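F420-dependent methylenetetrahydromethanopterin dehydrogenase (Methanopyrus kandleri, PDB 1QV9) catalyses the reversible, coenzyme F420-dependent reduction of methenyl-tetrahydromethanopterin to methylene-tetrahydromethanopterin in methanogenesis from carbon dioxide. Local coordinates at residues K82-S90 and V105-L114; L118-G126 and M137-L148. One frame throughout, in Å; residues are numbered along the deposited sequence.

Contact 1 of 2, residues K82-S90 and V105-L114; sequences KAREMLADS and VKDEMEEQGL
Helices 78-88 and 106-111 belong to successive beta-alpha-beta crossovers of the parallel sheet, and Arg84 joins them by reaching across to Glu108 and Gln112. Its chain bends at chi3 (-69°), which turns the guanidinium toward Glu108 and Gln112. Arg84 NH2 makes a salt bridge to Glu108 OE1 at 3.1 Å. The oxygen lies in the guanidinium plane, but the nitrogen meets it from above the carboxylate plane. NH2 also donates to Gln112 OE1 at 2.9 Å, with that oxygen tilted out of the guanidinium plane. Val105 CG2 sits over the centre of one guanidinium face, 3.9 Å above the plane. At the other end of the contact, Ala88 CB packs on Gln112 CB at 3.6 Å. A water there donates to both Ala88 O and Gln112 O. Leu114 CD1 lies 3.9 Å from Arg84 CB. Arg84 NE hydrogen-bonds to Pro75 O, which helps fix the group's rotation. A leucine here would probably leave the Glu108 carboxylate without its charged mate, and Gln112 OE1 and Pro75 O without this donor. One guanidinium thus ties two helices together through one charged and one neutral acceptor, while its methylenes lie in mixed surroundings among Met109, Leu114 and the Gln112 amide.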
ATOM      1  N   LYS A  82     -14.867  43.093   1.224  1.00 20.80           N
ATOM      2  CA  LYS A  82     -16.065  43.760   0.762  1.00 21.82           C
ATOM      3  C   LYS A  82     -17.310  42.987   1.242  1.00 19.34           C
ATOM      4  O   LYS A  82     -18.284  43.585   1.683  1.00 20.49           O
ATOM      5  CB  LYS A  82     -16.023  43.862  -0.766  1.00 22.96           C
ATOM      6  CG  LYS A  82     -17.176  44.628  -1.389  1.00 27.49           C
ATOM      7  CD  LYS A  82     -17.317  46.060  -0.841  1.00 30.00           C
ATOM      8  CE  LYS A  82     -18.374  46.841  -1.626  1.00 35.22           C
ATOM      9  NZ  LYS A  82     -18.591  48.210  -1.071  1.00 33.52           N
ATOM     10  N   ALA A  83     -17.276  41.657   1.156  1.00 19.32           N
ATOM     11  CA  ALA A  83     -18.405  40.880   1.638  1.00 17.52           C
ATOM     12  C   ALA A  83     -18.587  41.128   3.142  1.00 17.63           C
ATOM     13  O   ALA A  83     -19.733  41.200   3.618  1.00 17.97           O
ATOM     14  CB  ALA A  83     -18.174  39.392   1.420  1.00 20.13           C
ATOM     15  N   ARG A  84     -17.479  41.177   3.882  1.00 18.24           N
ATOM     16  CA  ARG A  84     -17.569  41.412   5.322  1.00 18.71           C
ATOM     17  C   ARG A  84     -18.221  42.746   5.604  1.00 19.67           C
ATOM     18  O   ARG A  84     -19.118  42.819   6.416  1.00 21.31           O
ATOM     19  CB  ARG A  84     -16.193  41.309   5.979  1.00 18.35           C
ATOM     20  CG  ARG A  84     -15.693  39.871   6.062  1.00 18.26           C
ATOM     21  CD  ARG A  84     -14.451  39.747   6.916  1.00 19.38           C
ATOM     22  NE  ARG A  84     -13.275  40.374   6.314  1.00 20.13           N
ATOM     23  CZ  ARG A  84     -12.667  41.441   6.818  1.00 25.34           C
ATOM     24  NH1 ARG A  84     -11.604  41.939   6.198  1.00 20.77           N
ATOM     25  NH2 ARG A  84     -13.122  42.006   7.940  1.00 23.54           N
ATOM     26  N   GLU A  85     -17.816  43.794   4.891  1.00 19.29           N
ATOM     27  CA  GLU A  85     -18.430  45.104   5.093  1.00 22.03           C
ATOM     28  C   GLU A  85     -19.937  45.077   4.828  1.00 21.37           C
ATOM     29  O   GLU A  85     -20.744  45.572   5.625  1.00 22.89           O
ATOM     30  CB  GLU A  85     -17.830  46.121   4.150  1.00 24.00           C
ATOM     31  CG  GLU A  85     -16.406  46.475   4.379  1.00 37.34           C
ATOM     32  CD  GLU A  85     -15.976  47.601   3.440  1.00 48.04           C
ATOM     33  OE1 GLU A  85     -16.696  48.633   3.381  1.00 49.18           O
ATOM     34  OE2 GLU A  85     -14.931  47.453   2.766  1.00 54.04           O
HETATM   35  N   MSE A  86     -20.312  44.497   3.692  0.60 20.69           N
HETATM   36  CA  MSE A  86     -21.714  44.420   3.321  0.60 20.94           C
HETATM   37  C   MSE A  86     -22.556  43.610   4.294  0.60 21.29           C
HETATM   38  O   MSE A  86     -23.654  44.021   4.643  0.60 22.58           O
HETATM   39  CB  MSE A  86     -21.832  43.864   1.896  0.60 19.43           C
HETATM   40  CG  MSE A  86     -21.000  44.665   0.886  0.60 13.84           C
HETATM   41 SE   MSE A  86     -20.956  43.865  -0.882  0.60 22.08          SE
HETATM   42  CE  MSE A  86     -22.861  44.033  -1.359  0.60 22.88           C
ATOM     43  N   LEU A  87     -22.055  42.454   4.725  1.00 17.89           N
ATOM     44  CA  LEU A  87     -22.798  41.628   5.657  1.00 19.57           C
ATOM     45  C   LEU A  87     -22.868  42.264   7.034  1.00 18.12           C
ATOM     46  O   LEU A  87     -23.893  42.156   7.716  1.00 20.46           O
ATOM     47  CB  LEU A  87     -22.175  40.222   5.737  1.00 18.81           C
ATOM     48  CG  LEU A  87     -22.366  39.463   4.413  1.00 21.64           C
ATOM     49  CD1 LEU A  87     -21.569  38.160   4.454  1.00 21.90           C
ATOM     50  CD2 LEU A  87     -23.856  39.189   4.154  1.00 22.14           C
ATOM     51  N   ALA A  88     -21.792  42.934   7.418  1.00 19.93           N
ATOM     52  CA  ALA A  88     -21.741  43.599   8.721  1.00 21.25           C
ATOM     53  C   ALA A  88     -22.764  44.736   8.746  1.00 24.60           C
ATOM     54  O   ALA A  88     -23.335  45.037   9.804  1.00 25.13           O
ATOM     55  CB  ALA A  88     -20.353  44.149   8.971  1.00 21.07           C
ATOM     56  N   ASP A  89     -23.008  45.344   7.581  1.00 22.29           N
ATOM     57  CA  ASP A  89     -23.959  46.466   7.414  1.00 24.50           C
ATOM     58  C   ASP A  89     -25.405  46.026   7.312  1.00 25.40           C
ATOM     59  O   ASP A  89     -26.315  46.868   7.297  1.00 28.98           O
ATOM     60  CB  ASP A  89     -23.646  47.210   6.127  1.00 31.62           C
ATOM     61  CG  ASP A  89     -23.187  48.608   6.355  1.00 43.36           C
ATOM     62  OD1 ASP A  89     -21.979  48.794   6.634  1.00 45.87           O
ATOM     63  OD2 ASP A  89     -24.044  49.521   6.253  1.00 46.29           O
ATOM     64  N   SER A  90     -25.643  44.726   7.206  1.00 21.75           N
ATOM     65  CA  SER A  90     -27.009  44.232   7.080  1.00 22.75           C
ATOM     66  C   SER A  90     -27.579  43.827   8.430  1.00 23.00           C
ATOM     67  O   SER A  90     -26.843  43.758   9.427  1.00 24.69           O
ATOM     68  CB  SER A  90     -27.078  43.012   6.142  1.00 24.96           C
ATOM     69  OG  SER A  90     -26.638  41.830   6.793  1.00 23.74           O
ATOM     70  N   VAL A 105      -7.698  39.238  10.327  1.00 22.78           N
ATOM     71  CA  VAL A 105      -8.841  40.126  10.524  1.00 21.53           C
ATOM     72  C   VAL A 105      -9.855  39.636  11.552  1.00 19.10           C
ATOM     73  O   VAL A 105     -11.023  40.005  11.542  1.00 22.50           O
ATOM     74  CB  VAL A 105      -9.537  40.452   9.165  1.00 24.78           C
ATOM     75  CG1 VAL A 105      -8.599  41.264   8.301  1.00 19.25           C
ATOM     76  CG2 VAL A 105      -9.908  39.155   8.411  1.00 21.73           C
ATOM     77  N   LYS A 106      -9.383  38.807  12.469  1.00 20.65           N
ATOM     78  CA  LYS A 106     -10.227  38.287  13.511  1.00 23.14           C
ATOM     79  C   LYS A 106     -10.811  39.456  14.322  1.00 22.61           C
ATOM     80  O   LYS A 106     -12.008  39.487  14.618  1.00 22.36           O
ATOM     81  CB  LYS A 106      -9.385  37.372  14.416  1.00 28.75           C
ATOM     82  CG  LYS A 106     -10.182  36.457  15.305  1.00 36.04           C
ATOM     83  CD  LYS A 106      -9.270  35.461  16.061  1.00 40.44           C
ATOM     84  CE  LYS A 106      -8.628  36.097  17.293  1.00 40.61           C
ATOM     85  NZ  LYS A 106      -9.611  36.696  18.250  1.00 43.11           N
ATOM     86  N   ASP A 107      -9.956  40.406  14.697  1.00 22.53           N
ATOM     87  CA  ASP A 107     -10.459  41.521  15.495  1.00 26.70           C
ATOM     88  C   ASP A 107     -11.474  42.344  14.701  1.00 23.39           C
ATOM     89  O   ASP A 107     -12.496  42.752  15.245  1.00 24.51           O
ATOM     90  CB  ASP A 107      -9.300  42.414  15.982  1.00 28.71           C
ATOM     91  CG  ASP A 107      -8.467  41.748  17.066  1.00 36.42           C
ATOM     92  OD1 ASP A 107      -9.000  40.893  17.807  1.00 35.28           O
ATOM     93  OD2 ASP A 107      -7.278  42.094  17.183  1.00 40.46           O
ATOM     94  N   GLU A 108     -11.193  42.578  13.416  1.00 21.25           N
ATOM     95  CA  GLU A 108     -12.122  43.313  12.561  1.00 22.42           C
ATOM     96  C   GLU A 108     -13.462  42.611  12.521  1.00 20.86           C
ATOM     97  O   GLU A 108     -14.501  43.244  12.625  1.00 20.64           O
ATOM     98  CB  GLU A 108     -11.615  43.414  11.115  1.00 26.47           C
ATOM     99  CG  GLU A 108     -10.604  44.491  10.841  1.00 35.64           C
ATOM    100  CD  GLU A 108     -10.316  44.664   9.342  1.00 38.50           C
ATOM    101  OE1 GLU A 108     -11.231  44.446   8.498  1.00 37.48           O
ATOM    102  OE2 GLU A 108      -9.166  45.037   9.013  1.00 45.32           O
HETATM  103  N   MSE A 109     -13.455  41.291  12.353  0.60 19.47           N
HETATM  104  CA  MSE A 109     -14.733  40.598  12.288  0.60 18.96           C
HETATM  105  C   MSE A 109     -15.519  40.688  13.567  0.60 19.74           C
HETATM  106  O   MSE A 109     -16.735  40.844  13.533  0.60 19.83           O
HETATM  107  CB  MSE A 109     -14.550  39.120  11.901  0.60 18.38           C
HETATM  108  CG  MSE A 109     -14.132  38.950  10.454  0.60 17.00           C
HETATM  109 SE   MSE A 109     -14.033  37.100   9.841  0.60 18.06          SE
HETATM  110  CE  MSE A 109     -12.397  36.561  10.803  0.60 14.95           C
ATOM    111  N   GLU A 110     -14.835  40.589  14.706  1.00 19.42           N
ATOM    112  CA  GLU A 110     -15.563  40.663  15.974  1.00 20.05           C
ATOM    113  C   GLU A 110     -16.188  42.052  16.109  1.00 19.06           C
ATOM    114  O   GLU A 110     -17.317  42.182  16.542  1.00 22.40           O
ATOM    115  CB  GLU A 110     -14.634  40.333  17.147  1.00 22.14           C
ATOM    116  CG  GLU A 110     -14.085  38.904  17.029  1.00 23.91           C
ATOM    117  CD  GLU A 110     -13.174  38.483  18.164  1.00 31.46           C
ATOM    118  OE1 GLU A 110     -12.905  39.311  19.060  1.00 32.20           O
ATOM    119  OE2 GLU A 110     -12.712  37.320  18.154  1.00 29.87           O
ATOM    120  N   GLU A 111     -15.463  43.074  15.684  1.00 21.47           N
ATOM    121  CA  GLU A 111     -15.991  44.440  15.733  1.00 24.62           C
ATOM    122  C   GLU A 111     -17.176  44.584  14.760  1.00 24.87           C
ATOM    123  O   GLU A 111     -18.099  45.346  15.014  1.00 25.27           O
ATOM    124  CB  GLU A 111     -14.901  45.443  15.354  1.00 26.52           C
ATOM    125  CG  GLU A 111     -15.352  46.900  15.488  1.00 39.95           C
ATOM    126  CD  GLU A 111     -14.296  47.893  15.027  1.00 49.74           C
ATOM    127  OE1 GLU A 111     -13.129  47.776  15.470  1.00 55.75           O
ATOM    128  OE2 GLU A 111     -14.635  48.798  14.227  1.00 54.41           O
ATOM    129  N   GLN A 112     -17.149  43.816  13.666  1.00 21.80           N
ATOM    130  CA  GLN A 112     -18.197  43.848  12.652  1.00 23.24           C
ATOM    131  C   GLN A 112     -19.393  43.036  13.079  1.00 22.46           C
ATOM    132  O   GLN A 112     -20.384  42.980  12.362  1.00 23.26           O
ATOM    133  CB  GLN A 112     -17.663  43.318  11.291  1.00 21.90           C
ATOM    134  CG  GLN A 112     -16.702  44.250  10.594  1.00 22.70           C
ATOM    135  CD  GLN A 112     -16.032  43.617   9.368  1.00 24.95           C
ATOM    136  OE1 GLN A 112     -15.570  42.485   9.427  1.00 20.93           O
ATOM    137  NE2 GLN A 112     -15.942  44.369   8.275  1.00 22.30           N
ATOM    138  N   GLY A 113     -19.288  42.363  14.229  1.00 18.64           N
ATOM    139  CA  GLY A 113     -20.397  41.588  14.730  1.00 19.62           C
ATOM    140  C   GLY A 113     -20.593  40.306  13.947  1.00 17.57           C
ATOM    141  O   GLY A 113     -21.678  39.740  13.951  1.00 18.39           O
ATOM    142  N   LEU A 114     -19.518  39.847  13.318  1.00 18.15           N
ATOM    143  CA  LEU A 114     -19.586  38.633  12.505  1.00 18.94           C
ATOM    144  C   LEU A 114     -19.011  37.413  13.198  1.00 18.17           C
ATOM    145  O   LEU A 114     -18.053  37.533  13.953  1.00 20.94           O
ATOM    146  CB  LEU A 114     -18.783  38.847  11.215  1.00 17.42           C
ATOM    147  CG  LEU A 114     -19.261  39.944  10.272  1.00 19.70           C
ATOM    148  CD1 LEU A 114     -18.166  40.199   9.207  1.00 22.43           C
ATOM    149  CD2 LEU A 114     -20.592  39.565   9.633  1.00 22.07           C
TER
HETATM  150  O   HOH W   1     -22.790  43.890  12.235  1.00 27.38           O

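Contact 2 of 2, residues L118-G126 and M137-L148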
ATOM      1  N   LEU A 118     -12.498  29.587  11.067  1.00 16.31           N
ATOM      2  CA  LEU A 118     -11.283  29.627  10.260  1.00 14.30           C
ATOM      3  C   LEU A 118     -10.636  28.248  10.314  1.00 18.11           C
ATOM      4  O   LEU A 118     -10.288  27.768  11.378  1.00 17.63           O
ATOM      5  CB  LEU A 118     -10.329  30.693  10.795  1.00 16.97           C
ATOM      6  CG  LEU A 118     -10.952  32.098  10.745  1.00 17.52           C
ATOM      7  CD1 LEU A 118      -9.939  33.104  11.266  1.00 19.28           C
ATOM      8  CD2 LEU A 118     -11.323  32.459   9.281  1.00 19.05           C
ATOM      9  N   VAL A 119     -10.492  27.595   9.161  1.00 15.64           N
ATOM     10  CA  VAL A 119      -9.954  26.254   9.107  1.00 15.47           C
ATOM     11  C   VAL A 119      -8.515  26.307   8.610  1.00 15.01           C
ATOM     12  O   VAL A 119      -8.257  26.439   7.396  1.00 15.97           O
ATOM     13  CB  VAL A 119     -10.854  25.394   8.169  1.00 15.89           C
ATOM     14  CG1 VAL A 119     -10.396  23.942   8.159  1.00 15.82           C
ATOM     15  CG2 VAL A 119     -12.293  25.473   8.683  1.00 16.64           C
ATOM     16  N   LYS A 120      -7.565  26.197   9.541  1.00 15.42           N
ATOM     17  CA  LYS A 120      -6.159  26.305   9.139  1.00 18.12           C
ATOM     18  C   LYS A 120      -5.691  25.214   8.174  1.00 15.34           C
ATOM     19  O   LYS A 120      -4.905  25.455   7.278  1.00 18.24           O
ATOM     20  CB  LYS A 120      -5.240  26.414  10.380  1.00 19.00           C
ATOM     21  CG  LYS A 120      -5.649  27.581  11.259  1.00 24.07           C
ATOM     22  CD  LYS A 120      -4.692  27.843  12.440  1.00 24.37           C
ATOM     23  CE  LYS A 120      -3.468  28.594  11.955  1.00 28.08           C
ATOM     24  NZ  LYS A 120      -2.535  28.912  13.081  1.00 29.44           N
ATOM     25  N   PRO A 121      -6.197  23.981   8.333  1.00 15.59           N
ATOM     26  CA  PRO A 121      -5.723  22.977   7.368  1.00 16.52           C
ATOM     27  C   PRO A 121      -6.338  23.079   5.947  1.00 14.96           C
ATOM     28  O   PRO A 121      -5.949  22.299   5.057  1.00 17.27           O
ATOM     29  CB  PRO A 121      -6.066  21.631   8.005  1.00 17.75           C
ATOM     30  CG  PRO A 121      -6.892  21.939   9.231  1.00 23.23           C
ATOM     31  CD  PRO A 121      -6.715  23.383   9.575  1.00 15.97           C
ATOM     32  N   ASP A 122      -7.261  24.020   5.735  1.00 15.67           N
ATOM     33  CA  ASP A 122      -7.908  24.195   4.415  1.00 16.15           C
ATOM     34  C   ASP A 122      -6.947  25.044   3.613  1.00 16.10           C
ATOM     35  O   ASP A 122      -7.170  26.240   3.383  1.00 20.40           O
ATOM     36  CB  ASP A 122      -9.242  24.922   4.607  1.00 18.39           C
ATOM     37  CG  ASP A 122     -10.242  24.610   3.528  1.00 19.56           C
ATOM     38  OD1 ASP A 122      -9.809  24.450   2.363  1.00 20.03           O
ATOM     39  OD2 ASP A 122     -11.467  24.559   3.832  1.00 17.61           O
ATOM     40  N   ALA A 123      -5.899  24.385   3.153  1.00 17.33           N
ATOM     41  CA  ALA A 123      -4.777  25.049   2.494  1.00 15.16           C
ATOM     42  C   ALA A 123      -4.901  25.462   1.042  1.00 17.35           C
ATOM     43  O   ALA A 123      -5.465  24.756   0.226  1.00 17.25           O
ATOM     44  CB  ALA A 123      -3.554  24.137   2.640  1.00 17.74           C
HETATM   45  N   MSE A 124      -4.385  26.641   0.713  0.60 17.36           N
HETATM   46  CA  MSE A 124      -4.411  27.107  -0.673  0.60 19.03           C
HETATM   47  C   MSE A 124      -3.606  26.125  -1.533  0.60 18.57           C
HETATM   48  O   MSE A 124      -2.554  25.624  -1.125  0.60 19.45           O
HETATM   49  CB  MSE A 124      -3.791  28.504  -0.769  0.60 24.39           C
HETATM   50  CG  MSE A 124      -3.888  29.125  -2.150  0.60 12.21           C
HETATM   51 SE   MSE A 124      -2.878  30.783  -2.214  0.60 26.19          SE
HETATM   52  CE  MSE A 124      -1.237  30.101  -2.964  0.60 21.64           C
ATOM     53  N   LEU A 125      -4.106  25.848  -2.730  1.00 19.89           N
ATOM     54  CA  LEU A 125      -3.440  24.919  -3.619  1.00 19.42           C
ATOM     55  C   LEU A 125      -2.289  25.552  -4.424  1.00 18.41           C
ATOM     56  O   LEU A 125      -2.073  26.780  -4.343  1.00 20.15           O
ATOM     57  CB  LEU A 125      -4.441  24.207  -4.516  1.00 25.47           C
ATOM     58  CG  LEU A 125      -5.536  24.945  -5.255  1.00 28.77           C
ATOM     59  CD1 LEU A 125      -4.974  26.001  -6.170  1.00 32.36           C
ATOM     60  CD2 LEU A 125      -6.345  23.897  -6.029  1.00 26.79           C
ATOM     61  N   GLY A 126      -1.566  24.720  -5.180  1.00 19.19           N
ATOM     62  CA  GLY A 126      -0.395  25.194  -5.946  1.00 19.06           C
ATOM     63  C   GLY A 126      -0.823  25.813  -7.259  1.00 18.37           C
ATOM     64  O   GLY A 126      -0.564  25.266  -8.342  1.00 21.19           O
HETATM   65  N   MSE A 137      -6.592  20.459 -10.078  0.60 13.81           N
HETATM   66  CA  MSE A 137      -7.356  21.221  -9.074  0.60 15.03           C
HETATM   67  C   MSE A 137      -8.440  20.331  -8.426  0.60 11.36           C
HETATM   68  O   MSE A 137      -8.787  20.492  -7.261  0.60 11.52           O
HETATM   69  CB  MSE A 137      -8.048  22.429  -9.696  0.60 16.27           C
HETATM   70  CG  MSE A 137      -9.085  23.043  -8.764  0.60 19.13           C
HETATM   71 SE   MSE A 137     -10.349  24.181  -9.653  0.60 31.08          SE
HETATM   72  CE  MSE A 137     -11.468  22.858 -10.520  0.60 29.37           C
ATOM     73  N   ALA A 138      -8.996  19.421  -9.208  1.00 13.11           N
ATOM     74  CA  ALA A 138     -10.008  18.476  -8.663  1.00 12.90           C
ATOM     75  C   ALA A 138      -9.347  17.380  -7.829  1.00 12.18           C
ATOM     76  O   ALA A 138      -9.892  16.988  -6.772  1.00 14.04           O
ATOM     77  CB  ALA A 138     -10.847  17.851  -9.801  1.00 13.48           C
ATOM     78  N   ILE A 139      -8.179  16.877  -8.251  1.00 12.27           N
ATOM     79  CA  ILE A 139      -7.475  15.849  -7.491  1.00 10.57           C
ATOM     80  C   ILE A 139      -7.076  16.410  -6.131  1.00 11.93           C
ATOM     81  O   ILE A 139      -7.234  15.773  -5.099  1.00 15.14           O
ATOM     82  CB  ILE A 139      -6.241  15.356  -8.255  1.00 13.09           C
ATOM     83  CG1 ILE A 139      -6.733  14.609  -9.501  1.00 15.24           C
ATOM     84  CG2 ILE A 139      -5.347  14.502  -7.358  1.00 14.81           C
ATOM     85  CD1 ILE A 139      -5.602  14.145 -10.402  1.00 18.20           C
ATOM     86  N   TYR A 140      -6.546  17.631  -6.105  1.00 12.11           N
ATOM     87  CA  TYR A 140      -6.177  18.221  -4.826  1.00 13.59           C
ATOM     88  C   TYR A 140      -7.388  18.389  -3.917  1.00 12.52           C
ATOM     89  O   TYR A 140      -7.310  18.081  -2.731  1.00 13.03           O
ATOM     90  CB  TYR A 140      -5.548  19.618  -5.074  1.00 12.47           C
ATOM     91  CG  TYR A 140      -5.159  20.365  -3.823  1.00 13.87           C
ATOM     92  CD1 TYR A 140      -3.872  20.246  -3.320  1.00 14.05           C
ATOM     93  CD2 TYR A 140      -6.081  21.181  -3.151  1.00 14.57           C
ATOM     94  CE1 TYR A 140      -3.480  20.952  -2.148  1.00 16.85           C
ATOM     95  CE2 TYR A 140      -5.712  21.875  -1.976  1.00 15.77           C
ATOM     96  CZ  TYR A 140      -4.408  21.758  -1.499  1.00 17.61           C
ATOM     97  OH  TYR A 140      -4.046  22.483  -0.371  1.00 16.60           O
ATOM     98  N   ASN A 141      -8.469  18.913  -4.487  1.00 12.02           N
ATOM     99  CA  ASN A 141      -9.675  19.084  -3.673  1.00 12.36           C
ATOM    100  C   ASN A 141     -10.190  17.740  -3.164  1.00 12.95           C
ATOM    101  O   ASN A 141     -10.749  17.698  -2.060  1.00 13.33           O
ATOM    102  CB  ASN A 141     -10.741  19.850  -4.416  1.00 12.02           C
ATOM    103  CG  ASN A 141     -10.484  21.327  -4.325  1.00 19.64           C
ATOM    104  OD1 ASN A 141      -9.882  21.930  -5.216  1.00 22.17           O
ATOM    105  ND2 ASN A 141     -10.884  21.913  -3.204  1.00 17.95           N
ATOM    106  N   ALA A 142     -10.043  16.677  -3.946  1.00 12.40           N
ATOM    107  CA  ALA A 142     -10.466  15.341  -3.461  1.00 12.02           C
ATOM    108  C   ALA A 142      -9.636  14.950  -2.240  1.00 13.97           C
ATOM    109  O   ALA A 142     -10.156  14.436  -1.260  1.00 14.04           O
ATOM    110  CB  ALA A 142     -10.288  14.280  -4.579  1.00 13.12           C
ATOM    111  N   ASP A 143      -8.317  15.189  -2.284  1.00 11.22           N
ATOM    112  CA  ASP A 143      -7.486  14.852  -1.163  1.00 11.78           C
ATOM    113  C   ASP A 143      -7.812  15.714   0.050  1.00 11.82           C
ATOM    114  O   ASP A 143      -7.885  15.182   1.181  1.00 14.81           O
ATOM    115  CB  ASP A 143      -6.003  14.998  -1.540  1.00 12.97           C
ATOM    116  CG  ASP A 143      -5.512  13.844  -2.402  1.00 18.20           C
ATOM    117  OD1 ASP A 143      -6.084  12.721  -2.330  1.00 17.88           O
ATOM    118  OD2 ASP A 143      -4.532  14.049  -3.159  1.00 17.26           O
ATOM    119  N   LEU A 144      -7.981  17.018  -0.165  1.00 11.42           N
ATOM    120  CA  LEU A 144      -8.312  17.911   0.946  1.00 12.57           C
ATOM    121  C   LEU A 144      -9.663  17.531   1.563  1.00 13.13           C
ATOM    122  O   LEU A 144      -9.788  17.514   2.790  1.00 13.29           O
ATOM    123  CB  LEU A 144      -8.284  19.356   0.441  1.00 15.87           C
ATOM    124  CG  LEU A 144      -8.760  20.403   1.441  1.00 13.67           C
ATOM    125  CD1 LEU A 144      -7.902  20.398   2.695  1.00 15.82           C
ATOM    126  CD2 LEU A 144      -8.693  21.804   0.760  1.00 18.81           C
HETATM  127  N   MSE A 145     -10.654  17.202   0.717  1.00 11.92           N
HETATM  128  CA  MSE A 145     -11.981  16.804   1.246  1.00 13.80           C
HETATM  129  C   MSE A 145     -11.843  15.553   2.110  1.00 13.60           C
HETATM  130  O   MSE A 145     -12.475  15.444   3.194  1.00 13.65           O
HETATM  131  CB  MSE A 145     -12.950  16.544   0.084  1.00 13.56           C
HETATM  132  CG  MSE A 145     -14.353  16.259   0.576  1.00 12.34           C
HETATM  133 SE   MSE A 145     -15.557  16.063  -0.971  1.00 18.08          SE
HETATM  134  CE  MSE A 145     -15.232  17.822  -1.751  1.00 18.02           C
ATOM    135  N   LYS A 146     -11.038  14.590   1.659  1.00 12.10           N
ATOM    136  CA  LYS A 146     -10.849  13.367   2.453  1.00 10.35           C
ATOM    137  C   LYS A 146     -10.215  13.733   3.808  1.00 12.13           C
ATOM    138  O   LYS A 146     -10.600  13.223   4.864  1.00 14.26           O
ATOM    139  CB  LYS A 146      -9.948  12.380   1.679  1.00 12.63           C
ATOM    140  CG  LYS A 146      -9.512  11.151   2.433  1.00 15.37           C
ATOM    141  CD  LYS A 146     -10.688  10.397   3.003  1.00 21.74           C
ATOM    142  CE  LYS A 146     -10.221   9.098   3.627  1.00 25.28           C
ATOM    143  NZ  LYS A 146     -11.310   8.351   4.270  1.00 42.60           N
ATOM    144  N   VAL A 147      -9.208  14.608   3.781  1.00 11.84           N
ATOM    145  CA  VAL A 147      -8.584  15.011   5.036  1.00 11.76           C
ATOM    146  C   VAL A 147      -9.587  15.682   5.970  1.00 10.01           C
ATOM    147  O   VAL A 147      -9.711  15.285   7.137  1.00 13.84           O
ATOM    148  CB  VAL A 147      -7.410  15.989   4.746  1.00 12.08           C
ATOM    149  CG1 VAL A 147      -6.901  16.643   6.082  1.00 14.26           C
ATOM    150  CG2 VAL A 147      -6.288  15.242   4.052  1.00 15.03           C
ATOM    151  N   LEU A 148     -10.304  16.680   5.474  1.00 11.34           N
ATOM    152  CA  LEU A 148     -11.236  17.413   6.348  1.00 12.64           C
ATOM    153  C   LEU A 148     -12.370  16.529   6.870  1.00 13.17           C
ATOM    154  O   LEU A 148     -12.854  16.721   8.002  1.00 14.45           O
ATOM    155  CB  LEU A 148     -11.782  18.654   5.622  1.00 14.19           C
ATOM    156  CG  LEU A 148     -10.669  19.628   5.203  1.00 14.52           C
ATOM    157  CD1 LEU A 148     -11.279  20.800   4.496  1.00 17.15           C
ATOM    158  CD2 LEU A 148      -9.912  20.133   6.450  1.00 19.06           C
TER
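Tyr140 and Ala123 are joined by the one direct hydrogen bond between residues 118-126 and 137-148. Tyr140 OH donates to Ala123 O at 2.7 Å. The hydroxyl approaches from well above the carbonyl plane, 60° out of it. Leu125 CB lies over one face of the same ring, a CH-pi contact. It stands 3.7 Å from the centroid of the Tyr140 ring, almost straight above it. Leu125 CG sits between the backbone N and the carbonyl carbon (chi1 47°), which helps bring CD2 to 4.0 Å from Tyr140 CD2. One and two turns along the helix, two leucines meet Asp122. Leu144 CD2 touches Asp122 OD1 at 3.3 Å, and Leu148 CD1 lies 3.8 Å from Asp122 OD2. Leu148 CD2 also packs on Val119 CG1 at 4.2 Å, back at the strand end. In the next shell, the backbone N atoms of Gly15 and Thr16 hold the Asp122 carboxylate by hydrogen bonds. The ring of His238, on helix 227-257, meets that of Tyr140. The buried carboxylate is therefore satisfied by amides at the start of helix 15-19, while helix 134-150 offers it only leucine methyls across this contact. The tyrosine hydroxyl ties down the loop.

Contact 1 is only partly buried and lies farther from the centre of the chain. Contact 2 is buried and nearer the centre, and the two lie on opposite sides of it. They are in series along the chain, and helix 106-111 of contact 1 leads straight into strand 115-119 of contact 2. Contact 1 pairs two helices of the alpha/beta domain. Contact 2 joins the end of strand 115-119 to helix 134-150, where helices 197-223 and 227-257 also pack and a second subunit comes close. The chemistry follows the place. Contact 1 uses a salt bridge and a water. Contact 2 relies on aliphatic and aromatic packing with one neutral hydrogen bond, and its buried charge, Asp122, finds its partners outside the two segments.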